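Putative Lipoprotein (Shewanella oneidensis, PDB 3U24) is of unknown function but binds zinc and calcium ions and may act as a zinc-dependent metallopeptidase. Local coordinates at residues A[114-119]-A[165-170]; A[173-178]-A[223-228]; A[361-366]-A[375-380]; A[441-446]-A[526-531]. All coordinates share one frame; numbering follows the deposited sequence.

The four contacts fall into two pairs. Interactions 1 and 2 both use helix 168-179, have centres about 10 Å apart and touch directly, Pro118 C lying 3.6 Å from Ala174 CB; both lie away from the known metal sites. Interactions 3 and 4 sit some 33 to 38 Å away, centre to centre, near the zinc site of His408, His414 and Glu439. They do not touch each other, their nearest atoms being about 9 Å apart. In interaction 3 Ile363 comes near His414 and Tyr377 near Glu409; in interaction 4 Val443 packs close to His408, the valine side chain lying about 6 Å from the zinc.

Interaction 1 of 4, residues A[114-119]-A[165-170]; sequences WQWDPS and QPTLEH. With ACY (acetic acid), chain Q.
CG of Trp116 stands between the backbone N and the carbonyl carbon (chi1 52°), which swings the indole toward His170, while CG of His170, anti to its carbonyl carbon (chi1 -66°), carries the imidazole up to it. The two rings form a T-shaped pair: the rim of the tryptophan's six-membered ring points at the imidazole face, the planes 75° apart and CZ3 of Trp116 3.9 Å from CE1 of His170. The Asp117 side chain runs across the histidine, its carboxylate plane well tilted from the ring plane and OD1 3.2 Å from His170 CB. That oxygen is also gripped by the hydroxyl of Ser119, which donates to its syn lone pair and so helps fix the carboxylate. Thr167 OG1 shares a 2.7 Å hydrogen bond with His170 ND1, and the imidazole NE2 bonds to Leu516 O, so both ring nitrogens are engaged; NE2 also makes a weak bond to O of a bound acetic acid molecule, probably from the crystallisation liquor.

The backbones are joined by Thr167 N, which donates to a lone pair of Trp116 O at 3.2 Å. Thr167 is the N-cap residue of helix 168-179, so this bond ties the start of that helix to the end of helix 113-116. Beyond it, Pro118 CG packs on Pro166 CB at 3.7 Å, and both prolines lean on helix 200-234, Pro118 against Leu224 and Pro166 against Leu231.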
loop_
_atom_site.group_PDB
_atom_site.type_symbol
_atom_site.label_atom_id
_atom_site.label_comp_id
_atom_site.label_asym_id
_atom_site.label_seq_id
_atom_site.Cartn_x
_atom_site.Cartn_y
_atom_site.Cartn_z
ATOM N N TRP A 114 19.296 1.360 -5.830
ATOM C CA TRP A 114 19.874 0.557 -6.892
ATOM C C TRP A 114 21.247 0.000 -6.535
ATOM O O TRP A 114 21.664 -0.991 -7.121
ATOM C CB TRP A 114 19.883 1.354 -8.232
ATOM C CG TRP A 114 20.710 2.621 -8.223
ATOM C CD1 TRP A 114 20.269 3.908 -7.965
ATOM C CD2 TRP A 114 22.154 2.753 -8.478
ATOM N NE1 TRP A 114 21.297 4.804 -8.043
ATOM C CE2 TRP A 114 22.455 4.187 -8.369
ATOM C CE3 TRP A 114 23.167 1.877 -8.826
ATOM C CZ2 TRP A 114 23.732 4.693 -8.571
ATOM C CZ3 TRP A 114 24.484 2.378 -9.005
ATOM C CH2 TRP A 114 24.761 3.755 -8.887
ATOM N N GLN A 115 21.934 0.606 -5.560
ATOM C CA GLN A 115 23.229 0.101 -5.063
ATOM C C GLN A 115 23.087 -0.938 -3.973
ATOM O O GLN A 115 23.748 -1.980 -4.049
ATOM C CB GLN A 115 24.144 1.195 -4.489
ATOM C CG GLN A 115 24.677 2.092 -5.550
ATOM C CD GLN A 115 25.748 3.038 -5.028
ATOM O OE1 GLN A 115 25.646 3.604 -3.935
ATOM N NE2 GLN A 115 26.784 3.189 -5.812
ATOM N N TRP A 116 22.271 -0.640 -2.959
ATOM C CA TRP A 116 22.249 -1.427 -1.738
ATOM C C TRP A 116 21.082 -2.354 -1.556
ATOM O O TRP A 116 21.020 -3.060 -0.530
ATOM C CB TRP A 116 22.405 -0.536 -0.489
ATOM C CG TRP A 116 21.433 0.629 -0.404
ATOM C CD1 TRP A 116 21.663 1.956 -0.771
ATOM C CD2 TRP A 116 20.071 0.603 0.078
ATOM N NE1 TRP A 116 20.577 2.725 -0.546
ATOM C CE2 TRP A 116 19.570 1.978 -0.047
ATOM C CE3 TRP A 116 19.247 -0.372 0.616
ATOM C CZ2 TRP A 116 18.288 2.320 0.317
ATOM C CZ3 TRP A 116 17.946 -0.016 0.985
ATOM C CH2 TRP A 116 17.473 1.303 0.825
ATOM N N ASP A 117 20.139 -2.387 -2.493
ATOM C CA ASP A 117 18.991 -3.323 -2.404
ATOM C C ASP A 117 19.014 -4.295 -3.588
ATOM O O ASP A 117 18.484 -3.980 -4.667
ATOM C CB ASP A 117 17.674 -2.572 -2.387
ATOM C CG ASP A 117 16.471 -3.497 -2.404
ATOM O OD1 ASP A 117 16.603 -4.736 -2.387
ATOM O OD2 ASP A 117 15.348 -2.974 -2.460
ATOM N N PRO A 118 19.656 -5.456 -3.411
ATOM C CA PRO A 118 19.728 -6.387 -4.523
ATOM C C PRO A 118 18.379 -6.967 -4.861
ATOM O O PRO A 118 18.234 -7.524 -5.948
ATOM C CB PRO A 118 20.690 -7.495 -4.027
ATOM C CG PRO A 118 21.532 -6.816 -2.988
ATOM C CD PRO A 118 20.580 -5.824 -2.336
ATOM N N SER A 119 17.394 -6.833 -3.984
ATOM C CA SER A 119 16.098 -7.378 -4.317
ATOM C C SER A 119 15.413 -6.590 -5.435
ATOM O O SER A 119 14.466 -7.086 -6.039
ATOM C CB SER A 119 15.183 -7.504 -3.101
ATOM O OG SER A 119 14.607 -6.255 -2.774
ATOM N N GLN A 165 27.988 -2.355 -1.507
ATOM C CA GLN A 165 27.696 -2.289 -0.076
ATOM C C GLN A 165 26.241 -2.579 0.213
ATOM O O GLN A 165 25.547 -1.751 0.768
ATOM C CB GLN A 165 28.070 -0.930 0.527
ATOM C CG GLN A 165 29.541 -0.596 0.374
ATOM C CD GLN A 165 30.417 -1.607 1.054
ATOM O OE1 GLN A 165 30.264 -1.898 2.274
ATOM N NE2 GLN A 165 31.325 -2.200 0.275
ATOM N N PRO A 166 25.784 -3.769 -0.140
ATOM C CA PRO A 166 24.366 -4.040 0.081
ATOM C C PRO A 166 24.071 -4.314 1.523
ATOM O O PRO A 166 24.970 -4.645 2.269
ATOM C CB PRO A 166 24.106 -5.310 -0.742
ATOM C CG PRO A 166 25.445 -5.990 -0.830
ATOM C CD PRO A 166 26.471 -4.873 -0.823
ATOM N N THR A 167 22.810 -4.174 1.906
ATOM C CA THR A 167 22.365 -4.623 3.219
ATOM C C THR A 167 22.196 -6.132 3.210
ATOM O O THR A 167 21.927 -6.778 2.176
ATOM C CB THR A 167 21.008 -4.025 3.647
ATOM O OG1 THR A 167 19.973 -4.669 2.898
ATOM C CG2 THR A 167 20.953 -2.511 3.433
ATOM N N LEU A 168 22.335 -6.720 4.379
ATOM C CA LEU A 168 22.188 -8.154 4.480
ATOM C C LEU A 168 20.742 -8.530 4.167
ATOM O O LEU A 168 20.473 -9.521 3.483
ATOM C CB LEU A 168 22.538 -8.645 5.901
ATOM C CG LEU A 168 22.208 -10.126 6.134
ATOM C CD1 LEU A 168 23.007 -10.988 5.144
ATOM C CD2 LEU A 168 22.432 -10.523 7.625
ATOM N N GLU A 169 19.818 -7.770 4.725
ATOM C CA GLU A 169 18.400 -8.130 4.636
ATOM C C GLU A 169 17.886 -8.113 3.175
ATOM O O GLU A 169 17.148 -9.009 2.749
ATOM C CB GLU A 169 17.542 -7.184 5.496
ATOM C CG GLU A 169 17.763 -7.375 7.010
ATOM C CD GLU A 169 19.087 -6.756 7.547
ATOM O OE1 GLU A 169 19.844 -6.079 6.782
ATOM O OE2 GLU A 169 19.370 -6.950 8.754
ATOM N N HIS A 170 18.275 -7.112 2.397
ATOM C CA HIS A 170 17.740 -7.048 1.038
ATOM C C HIS A 170 18.410 -8.078 0.177
ATOM O O HIS A 170 17.813 -8.555 -0.805
ATOM C CB HIS A 170 17.849 -5.621 0.459
ATOM C CG HIS A 170 16.981 -4.605 1.186
ATOM N ND1 HIS A 170 17.387 -3.970 2.294
ATOM C CD2 HIS A 170 15.654 -4.185 0.958
ATOM C CE1 HIS A 170 16.412 -3.143 2.741
ATOM N NE2 HIS A 170 15.344 -3.278 1.934
HETATM C C ACY Q . 13.653 -0.026 -0.422
HETATM O O ACY Q . 13.669 -1.016 0.356
HETATM O OXT ACY Q . 12.978 1.026 -0.200
HETATM C CH3 ACY Q . 14.420 -0.112 -1.699
#

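Interaction 2 of 4, residues A[173-178]-A[223-228]; sequences LAVLQN and WLNAQV
Val175 overlaps Leu224 through its CG2 methyl, which rests 3.7 Å from Leu224 CB, the two side chains running antiparallel alongside each other. The same methyl reaches Val228, with 3.9 Å between Val175 CG2 and Val228 CG2. The valine's other branch, CG1, anti to the backbone N (chi1 170°), is turned to the amide of Asn225, where Val175 CG1 and Asn225 OD1 are 3.3 Å apart. The branched valine thus meets three residues of one helix surface.

These are two antiparallel helices of a largely alpha-helical fold, 168-179 and 200-234; their local axes run at 156° and approach to 9.5 Å. Ala174 takes the tip of Leu224, with 3.8 Å from Ala174 CB to Leu224 CD1, and Leu224 CD1 comes equally near the carbonyl oxygen Ala174 O.

Asn178 also borders the leucine: its ND2 lies 3.9 Å from Leu224 CD1, the two side chains roughly perpendicular. The amide is well tethered. ND2 donates to Ala174 O at 2.9 Å, reaching that carbonyl from the opposite face to the helical Asn178 N, and it also bonds to Tyr121 O, while Asn178 OD1 is bonded to Tyr156 OH.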
loop_
_atom_site.group_PDB
_atom_site.type_symbol
_atom_site.label_atom_id
_atom_site.label_comp_id
_atom_site.label_asym_id
_atom_site.label_seq_id
_atom_site.Cartn_x
_atom_site.Cartn_y
_atom_site.Cartn_z
ATOM N N LEU A 173 16.556 -11.224 0.838
ATOM C CA LEU A 173 15.293 -11.164 0.118
ATOM C C LEU A 173 15.515 -11.466 -1.401
ATOM O O LEU A 173 14.780 -12.250 -2.003
ATOM C CB LEU A 173 14.602 -9.839 0.359
ATOM C CG LEU A 173 13.212 -9.679 -0.267
ATOM C CD1 LEU A 173 12.171 -10.715 0.241
ATOM C CD2 LEU A 173 12.731 -8.230 -0.105
ATOM N N ALA A 174 16.556 -10.883 -1.967
ATOM C CA ALA A 174 16.916 -11.136 -3.368
ATOM C C ALA A 174 17.049 -12.635 -3.658
ATOM O O ALA A 174 16.585 -13.112 -4.693
ATOM C CB ALA A 174 18.206 -10.408 -3.736
ATOM N N VAL A 175 17.691 -13.360 -2.748
ATOM C CA VAL A 175 17.933 -14.801 -2.963
ATOM C C VAL A 175 16.577 -15.545 -3.066
ATOM O O VAL A 175 16.301 -16.277 -4.022
ATOM C CB VAL A 175 18.745 -15.441 -1.834
ATOM C CG1 VAL A 175 18.753 -16.983 -1.995
ATOM C CG2 VAL A 175 20.145 -14.853 -1.761
ATOM N N LEU A 176 15.741 -15.282 -2.088
ATOM C CA LEU A 176 14.440 -15.860 -1.978
ATOM C C LEU A 176 13.509 -15.485 -3.140
ATOM O O LEU A 176 12.888 -16.361 -3.739
ATOM C CB LEU A 176 13.904 -15.382 -0.655
ATOM C CG LEU A 176 12.542 -15.788 -0.197
ATOM C CD1 LEU A 176 12.449 -15.329 1.285
ATOM C CD2 LEU A 176 11.523 -15.098 -1.113
ATOM N N GLN A 177 13.447 -14.205 -3.501
ATOM C CA GLN A 177 12.595 -13.820 -4.607
ATOM C C GLN A 177 13.095 -14.335 -5.956
ATOM O O GLN A 177 12.293 -14.759 -6.772
ATOM C CB GLN A 177 12.388 -12.323 -4.615
ATOM C CG GLN A 177 11.555 -11.845 -3.416
ATOM C CD GLN A 177 11.363 -10.356 -3.393
ATOM O OE1 GLN A 177 12.177 -9.602 -3.915
ATOM N NE2 GLN A 177 10.283 -9.917 -2.800
ATOM N N ASN A 178 14.414 -14.346 -6.181
ATOM C CA ASN A 178 14.950 -14.830 -7.458
ATOM C C ASN A 178 14.836 -16.326 -7.580
ATOM O O ASN A 178 14.708 -16.829 -8.698
ATOM C CB ASN A 178 16.388 -14.381 -7.724
ATOM C CG ASN A 178 16.457 -12.985 -8.274
ATOM O OD1 ASN A 178 16.241 -12.776 -9.493
ATOM N ND2 ASN A 178 16.724 -12.006 -7.397
ATOM N N TRP A 223 25.697 -16.346 -7.065
ATOM C CA TRP A 223 26.407 -15.153 -6.695
ATOM C C TRP A 223 25.770 -14.487 -5.461
ATOM O O TRP A 223 26.469 -14.107 -4.521
ATOM C CB TRP A 223 26.493 -14.240 -7.870
ATOM C CG TRP A 223 27.213 -12.949 -7.607
ATOM C CD1 TRP A 223 28.577 -12.704 -7.743
ATOM C CD2 TRP A 223 26.616 -11.653 -7.238
ATOM N NE1 TRP A 223 28.842 -11.389 -7.496
ATOM C CE2 TRP A 223 27.711 -10.707 -7.178
ATOM C CE3 TRP A 223 25.331 -11.217 -6.947
ATOM C CZ2 TRP A 223 27.522 -9.380 -6.802
ATOM C CZ3 TRP A 223 25.128 -9.878 -6.617
ATOM C CH2 TRP A 223 26.199 -8.965 -6.549
ATOM N N LEU A 224 24.450 -14.379 -5.452
ATOM C CA LEU A 224 23.741 -13.789 -4.308
ATOM C C LEU A 224 24.046 -14.574 -3.033
ATOM O O LEU A 224 24.290 -13.985 -2.006
ATOM C CB LEU A 224 22.238 -13.697 -4.566
ATOM C CG LEU A 224 21.685 -12.669 -5.593
ATOM C CD1 LEU A 224 20.190 -12.853 -5.822
ATOM C CD2 LEU A 224 21.952 -11.238 -5.172
ATOM N N ASN A 225 24.083 -15.902 -3.126
ATOM C CA ASN A 225 24.415 -16.735 -1.967
ATOM C C ASN A 225 25.830 -16.466 -1.478
ATOM O O ASN A 225 26.070 -16.398 -0.250
ATOM C CB ASN A 225 24.242 -18.240 -2.240
ATOM C CG ASN A 225 22.776 -18.702 -2.222
ATOM O OD1 ASN A 225 21.879 -18.102 -1.605
ATOM N ND2 ASN A 225 22.535 -19.786 -2.923
ATOM N N ALA A 226 26.775 -16.322 -2.410
ATOM C CA ALA A 226 28.130 -15.973 -2.010
ATOM C C ALA A 226 28.125 -14.595 -1.318
ATOM O O ALA A 226 28.828 -14.397 -0.311
ATOM C CB ALA A 226 29.127 -16.026 -3.193
ATOM N N GLN A 227 27.319 -13.658 -1.798
ATOM C CA GLN A 227 27.263 -12.343 -1.134
ATOM C C GLN A 227 26.709 -12.421 0.310
ATOM O O GLN A 227 27.273 -11.845 1.215
ATOM C CB GLN A 227 26.489 -11.310 -1.951
ATOM C CG GLN A 227 27.123 -11.019 -3.305
ATOM C CD GLN A 227 28.362 -10.152 -3.172
ATOM O OE1 GLN A 227 28.318 -9.045 -2.591
ATOM N NE2 GLN A 227 29.448 -10.622 -3.691
ATOM N N VAL A 228 25.598 -13.107 0.507
ATOM C CA VAL A 228 24.994 -13.253 1.837
ATOM C C VAL A 228 26.062 -13.838 2.799
ATOM O O VAL A 228 26.266 -13.348 3.916
ATOM C CB VAL A 228 23.790 -14.254 1.799
ATOM C CG1 VAL A 228 23.342 -14.683 3.202
ATOM C CG2 VAL A 228 22.641 -13.684 0.977
#

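Interaction 3 of 4, residues A[361-366]-A[375-380]; sequences ASISAP and TYYNVT
In the beta hairpin of 362-364 and 376-379, the ring of Tyr377 has Ser362 O at its edge, nearly in plane and 3.7 Å from CD1, while Val379 CG2 of its own strand covers the centre of one face. Ile363 CD1 approaches the ring obliquely, 3.8 Å from Tyr377 CD1. Tyr376, its ring on the other face of the sheet, has Ser364 OG near its edge and makes a cation-pi contact with Arg351.

Strand 376-379 is the middle strand of a small mixed sheet with 349-352 on its far side. Ser362 and Asn378 form one hydrogen-bonded pair and Ser364 and Tyr376 another; Ile363 and Tyr377 between them are a non-hydrogen-bonded pair. Tyr377 OH is bonded to Asn406, and its side chain lies about 3 Å from that of Glu409, placing the hairpin beside the zinc site. On the face of Ser364, the amide of Asn378 is held by Arg351 at OD1, and its ND2 lies 3.0 Å from Ser364 OG.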
loop_
_atom_site.group_PDB
_atom_site.type_symbol
_atom_site.label_atom_id
_atom_site.label_comp_id
_atom_site.label_asym_id
_atom_site.label_seq_id
_atom_site.Cartn_x
_atom_site.Cartn_y
_atom_site.Cartn_z
ATOM N N ALA A 361 -9.829 -9.175 3.589
ATOM C CA ALA A 361 -10.966 -8.473 2.990
ATOM C C ALA A 361 -10.531 -7.144 2.370
ATOM O O ALA A 361 -9.980 -6.290 3.058
ATOM C CB ALA A 361 -12.064 -8.264 4.011
ATOM N N SER A 362 -10.746 -6.982 1.062
ATOM C CA SER A 362 -10.408 -5.719 0.362
ATOM C C SER A 362 -11.196 -5.487 -0.936
ATOM O O SER A 362 -11.770 -6.398 -1.502
ATOM C CB SER A 362 -8.909 -5.654 0.061
ATOM O OG SER A 362 -8.551 -6.538 -0.984
ATOM N N ILE A 363 -11.205 -4.242 -1.386
ATOM C CA ILE A 363 -11.888 -3.849 -2.597
ATOM C C ILE A 363 -10.972 -4.103 -3.781
ATOM O O ILE A 363 -9.813 -3.717 -3.735
ATOM C CB ILE A 363 -12.186 -2.356 -2.575
ATOM C CG1 ILE A 363 -13.096 -2.008 -1.401
ATOM C CG2 ILE A 363 -12.859 -1.956 -3.848
ATOM C CD1 ILE A 363 -14.412 -2.745 -1.368
ATOM N N SER A 364 -11.450 -4.759 -4.830
ATOM C CA SER A 364 -10.652 -4.824 -6.045
ATOM C C SER A 364 -11.421 -4.151 -7.150
ATOM O O SER A 364 -12.644 -4.326 -7.323
ATOM C CB SER A 364 -10.222 -6.241 -6.430
ATOM O OG SER A 364 -11.325 -7.029 -6.808
ATOM N N ALA A 365 -10.688 -3.343 -7.882
ATOM C CA ALA A 365 -11.292 -2.418 -8.794
ATOM C C ALA A 365 -10.378 -2.372 -10.009
ATOM O O ALA A 365 -9.190 -2.678 -9.891
ATOM C CB ALA A 365 -11.419 -1.058 -8.125
ATOM N N PRO A 366 -10.931 -2.032 -11.169
ATOM C CA PRO A 366 -10.133 -1.988 -12.400
ATOM C C PRO A 366 -9.103 -0.880 -12.388
ATOM O O PRO A 366 -9.370 0.190 -11.843
ATOM C CB PRO A 366 -11.174 -1.701 -13.498
ATOM C CG PRO A 366 -12.362 -1.151 -12.776
ATOM C CD PRO A 366 -12.356 -1.779 -11.415
ATOM N N THR A 375 -16.058 -3.896 -10.059
ATOM C CA THR A 375 -15.532 -3.643 -8.705
ATOM C C THR A 375 -16.191 -4.557 -7.705
ATOM O O THR A 375 -17.403 -4.568 -7.621
ATOM C CB THR A 375 -15.785 -2.176 -8.241
ATOM O OG1 THR A 375 -15.248 -1.259 -9.205
ATOM C CG2 THR A 375 -15.124 -1.907 -6.870
ATOM N N TYR A 376 -15.392 -5.297 -6.935
ATOM C CA TYR A 376 -15.890 -6.182 -5.863
ATOM C C TYR A 376 -15.294 -5.939 -4.457
ATOM O O TYR A 376 -14.204 -5.400 -4.312
ATOM C CB TYR A 376 -15.573 -7.644 -6.195
ATOM C CG TYR A 376 -15.954 -8.075 -7.577
ATOM C CD1 TYR A 376 -17.217 -8.614 -7.840
ATOM C CD2 TYR A 376 -15.047 -7.968 -8.635
ATOM C CE1 TYR A 376 -17.567 -9.020 -9.121
ATOM C CE2 TYR A 376 -15.394 -8.375 -9.921
ATOM C CZ TYR A 376 -16.650 -8.897 -10.157
ATOM O OH TYR A 376 -16.995 -9.280 -11.433
ATOM N N TYR A 377 -16.003 -6.419 -3.432
ATOM C CA TYR A 377 -15.457 -6.571 -2.085
ATOM C C TYR A 377 -15.061 -8.037 -1.899
ATOM O O TYR A 377 -15.918 -8.904 -1.680
ATOM C CB TYR A 377 -16.503 -6.146 -1.052
ATOM C CG TYR A 377 -16.057 -5.992 0.393
ATOM C CD1 TYR A 377 -14.724 -5.934 0.757
ATOM C CD2 TYR A 377 -17.003 -5.823 1.391
ATOM C CE1 TYR A 377 -14.348 -5.764 2.080
ATOM C CE2 TYR A 377 -16.651 -5.634 2.710
ATOM C CZ TYR A 377 -15.323 -5.602 3.057
ATOM O OH TYR A 377 -14.987 -5.452 4.376
ATOM N N ASN A 378 -13.762 -8.293 -2.014
ATOM C CA ASN A 378 -13.162 -9.609 -1.803
ATOM C C ASN A 378 -13.078 -9.942 -0.313
ATOM O O ASN A 378 -12.333 -9.315 0.427
ATOM C CB ASN A 378 -11.754 -9.661 -2.394
ATOM C CG ASN A 378 -11.743 -9.471 -3.892
ATOM O OD1 ASN A 378 -12.556 -10.053 -4.604
ATOM N ND2 ASN A 378 -10.815 -8.651 -4.384
ATOM N N VAL A 379 -13.851 -10.929 0.117
ATOM C CA VAL A 379 -13.869 -11.350 1.507
ATOM C C VAL A 379 -13.524 -12.826 1.471
ATOM O O VAL A 379 -14.255 -13.597 0.836
ATOM C CB VAL A 379 -15.273 -11.171 2.099
ATOM C CG1 VAL A 379 -15.387 -11.880 3.436
ATOM C CG2 VAL A 379 -15.594 -9.688 2.243
ATOM N N THR A 380 -12.414 -13.219 2.093
ATOM C CA THR A 380 -11.970 -14.621 2.029
ATOM C C THR A 380 -12.703 -15.512 3.007
ATOM O O THR A 380 -12.530 -15.314 4.229
ATOM C CB THR A 380 -10.462 -14.792 2.303
ATOM O OG1 THR A 380 -9.753 -13.896 1.437
ATOM C CG2 THR A 380 -10.018 -16.275 2.035
#

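Interaction 4 of 4, residues A[441-446]-A[526-531]; sequences WAVYTE and SGYREI
Two CH-pi contacts carry the crossing. Val443 CG1 sits over the face of the Tyr528 ring, 4.1 Å from its centroid and 29° off the normal; Ile531 CG2 sits over the face of the Tyr444 ring at 4.0 Å from the centroid and 20° off. In each, a methyl from one helix covers an aromatic of the other.

Plain packing fills in the rest. The edge of Tyr528 faces the backbone of Tyr444, its CD1 3.7 Å from Tyr444 CA. Ile531 CG2, anti to its backbone N, is the methyl over Tyr444, while the CG1 branch, extended, carries CD1 to Trp441; there Ile531 CD1 meets the backbone, 3.5 Å from Trp441 CA, and the side-chain CB at 4.1 Å. Helices 435-451 and 523-542 cross here at -59°, their local axes 7.8 Å apart.

Polar groups bond outside the pair: Tyr444 OH to His552 and Arg535, and Trp441 NE1 to Pro412 O. All five touching residues are buried and the side-chain contacts between the segments are apolar, the polar ends of Tyr444 and Trp441 being satisfied by those other residues. Glu446 OE2, bonded to His408 ND1, is a second-shell partner of that zinc ligand, and Val443 packs against the same histidine.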
loop_
_atom_site.group_PDB
_atom_site.type_symbol
_atom_site.label_atom_id
_atom_site.label_comp_id
_atom_site.label_asym_id
_atom_site.label_seq_id
_atom_site.Cartn_x
_atom_site.Cartn_y
_atom_site.Cartn_z
ATOM N N TRP A 441 -8.215 8.460 4.707
ATOM C CA TRP A 441 -9.655 8.546 4.622
ATOM C C TRP A 441 -10.315 7.339 5.279
ATOM O O TRP A 441 -11.261 7.492 6.072
ATOM C CB TRP A 441 -10.127 8.696 3.171
ATOM C CG TRP A 441 -11.596 8.554 3.072
ATOM C CD1 TRP A 441 -12.317 7.420 2.730
ATOM C CD2 TRP A 441 -12.616 9.548 3.454
ATOM N NE1 TRP A 441 -13.665 7.652 2.824
ATOM C CE2 TRP A 441 -13.908 8.902 3.263
ATOM C CE3 TRP A 441 -12.581 10.860 3.893
ATOM C CZ2 TRP A 441 -15.098 9.563 3.503
ATOM C CZ3 TRP A 441 -13.782 11.496 4.178
ATOM C CH2 TRP A 441 -15.009 10.868 3.971
ATOM N N ALA A 442 -9.861 6.132 4.937
ATOM C CA ALA A 442 -10.496 4.943 5.462
ATOM C C ALA A 442 -10.365 4.898 6.970
ATOM O O ALA A 442 -11.346 4.603 7.627
ATOM C CB ALA A 442 -9.935 3.680 4.834
ATOM N N VAL A 443 -9.189 5.222 7.514
ATOM C CA VAL A 443 -8.984 5.292 8.997
ATOM C C VAL A 443 -9.845 6.368 9.665
ATOM O O VAL A 443 -10.486 6.143 10.695
ATOM C CB VAL A 443 -7.491 5.473 9.331
ATOM C CG1 VAL A 443 -7.209 5.555 10.851
ATOM C CG2 VAL A 443 -6.686 4.340 8.666
ATOM N N TYR A 444 -9.911 7.526 9.029
ATOM C CA TYR A 444 -10.767 8.642 9.489
ATOM C C TYR A 444 -12.211 8.183 9.592
ATOM O O TYR A 444 -12.888 8.442 10.612
ATOM C CB TYR A 444 -10.618 9.852 8.579
ATOM C CG TYR A 444 -11.732 10.837 8.715
ATOM C CD1 TYR A 444 -11.756 11.746 9.759
ATOM C CD2 TYR A 444 -12.814 10.813 7.847
ATOM C CE1 TYR A 444 -12.815 12.640 9.883
ATOM C CE2 TYR A 444 -13.857 11.678 7.991
ATOM C CZ TYR A 444 -13.862 12.588 9.013
ATOM O OH TYR A 444 -14.931 13.465 9.134
ATOM N N THR A 445 -12.689 7.411 8.617
ATOM C CA THR A 445 -14.114 7.043 8.677
ATOM C C THR A 445 -14.490 6.191 9.890
ATOM O O THR A 445 -15.602 6.295 10.411
ATOM C CB THR A 445 -14.649 6.390 7.393
ATOM O OG1 THR A 445 -13.980 5.150 7.177
ATOM C CG2 THR A 445 -14.519 7.331 6.214
ATOM N N GLU A 446 -13.556 5.384 10.359
ATOM C CA GLU A 446 -13.795 4.587 11.541
ATOM C C GLU A 446 -14.112 5.506 12.749
ATOM O O GLU A 446 -15.110 5.332 13.454
ATOM C CB GLU A 446 -12.584 3.697 11.843
ATOM C CG GLU A 446 -12.048 2.920 10.648
ATOM C CD GLU A 446 -10.634 2.377 10.857
ATOM O OE1 GLU A 446 -10.049 2.628 11.932
ATOM O OE2 GLU A 446 -10.102 1.703 9.945
ATOM N N SER A 526 -0.553 9.133 9.026
ATOM C CA SER A 526 -0.305 10.440 8.460
ATOM C C SER A 526 -1.543 11.002 7.760
ATOM O O SER A 526 -1.980 12.098 8.073
ATOM C CB SER A 526 0.851 10.368 7.506
ATOM O OG SER A 526 0.977 11.617 6.870
ATOM N N GLY A 527 -2.164 10.226 6.903
ATOM C CA GLY A 527 -3.385 10.702 6.248
ATOM C C GLY A 527 -4.551 10.898 7.199
ATOM O O GLY A 527 -5.255 11.901 7.123
ATOM N N TYR A 528 -4.747 9.941 8.116
ATOM C CA TYR A 528 -5.740 10.086 9.159
ATOM C C TYR A 528 -5.591 11.387 9.965
ATOM O O TYR A 528 -6.561 12.133 10.169
ATOM C CB TYR A 528 -5.680 8.881 10.076
ATOM C CG TYR A 528 -6.341 9.061 11.416
ATOM C CD1 TYR A 528 -7.711 9.287 11.518
ATOM C CD2 TYR A 528 -5.601 8.959 12.587
ATOM C CE1 TYR A 528 -8.326 9.415 12.756
ATOM C CE2 TYR A 528 -6.197 9.110 13.822
ATOM C CZ TYR A 528 -7.553 9.339 13.904
ATOM O OH TYR A 528 -8.114 9.488 15.142
ATOM N N ARG A 529 -4.383 11.677 10.400
ATOM C CA ARG A 529 -4.140 12.828 11.269
ATOM C C ARG A 529 -4.386 14.099 10.490
ATOM O O ARG A 529 -5.035 15.015 10.992
ATOM C CB ARG A 529 -2.704 12.802 11.831
ATOM C CG ARG A 529 -2.485 13.555 13.147
ATOM C CD ARG A 529 -3.346 13.055 14.320
ATOM N NE ARG A 529 -4.405 14.004 14.666
ATOM C CZ ARG A 529 -5.370 13.797 15.572
ATOM N NH1 ARG A 529 -5.446 12.676 16.298
ATOM N NH2 ARG A 529 -6.273 14.746 15.770
ATOM N N GLU A 530 -3.891 14.159 9.243
ATOM C CA GLU A 530 -4.107 15.378 8.435
ATOM C C GLU A 530 -5.576 15.617 8.120
ATOM O O GLU A 530 -6.008 16.739 8.134
ATOM C CB GLU A 530 -3.291 15.384 7.132
ATOM C CG GLU A 530 -1.823 15.732 7.281
ATOM C CD GLU A 530 -1.159 16.005 5.932
ATOM O OE1 GLU A 530 -0.861 15.042 5.208
ATOM O OE2 GLU A 530 -0.973 17.179 5.561
ATOM N N ILE A 531 -6.332 14.569 7.825
ATOM C CA ILE A 531 -7.762 14.686 7.508
ATOM C C ILE A 531 -8.584 15.138 8.731
ATOM O O ILE A 531 -9.382 16.105 8.642
ATOM C CB ILE A 531 -8.349 13.377 6.919
ATOM C CG1 ILE A 531 -7.721 13.074 5.557
ATOM C CG2 ILE A 531 -9.863 13.474 6.758
ATOM C CD1 ILE A 531 -8.045 11.685 5.012
#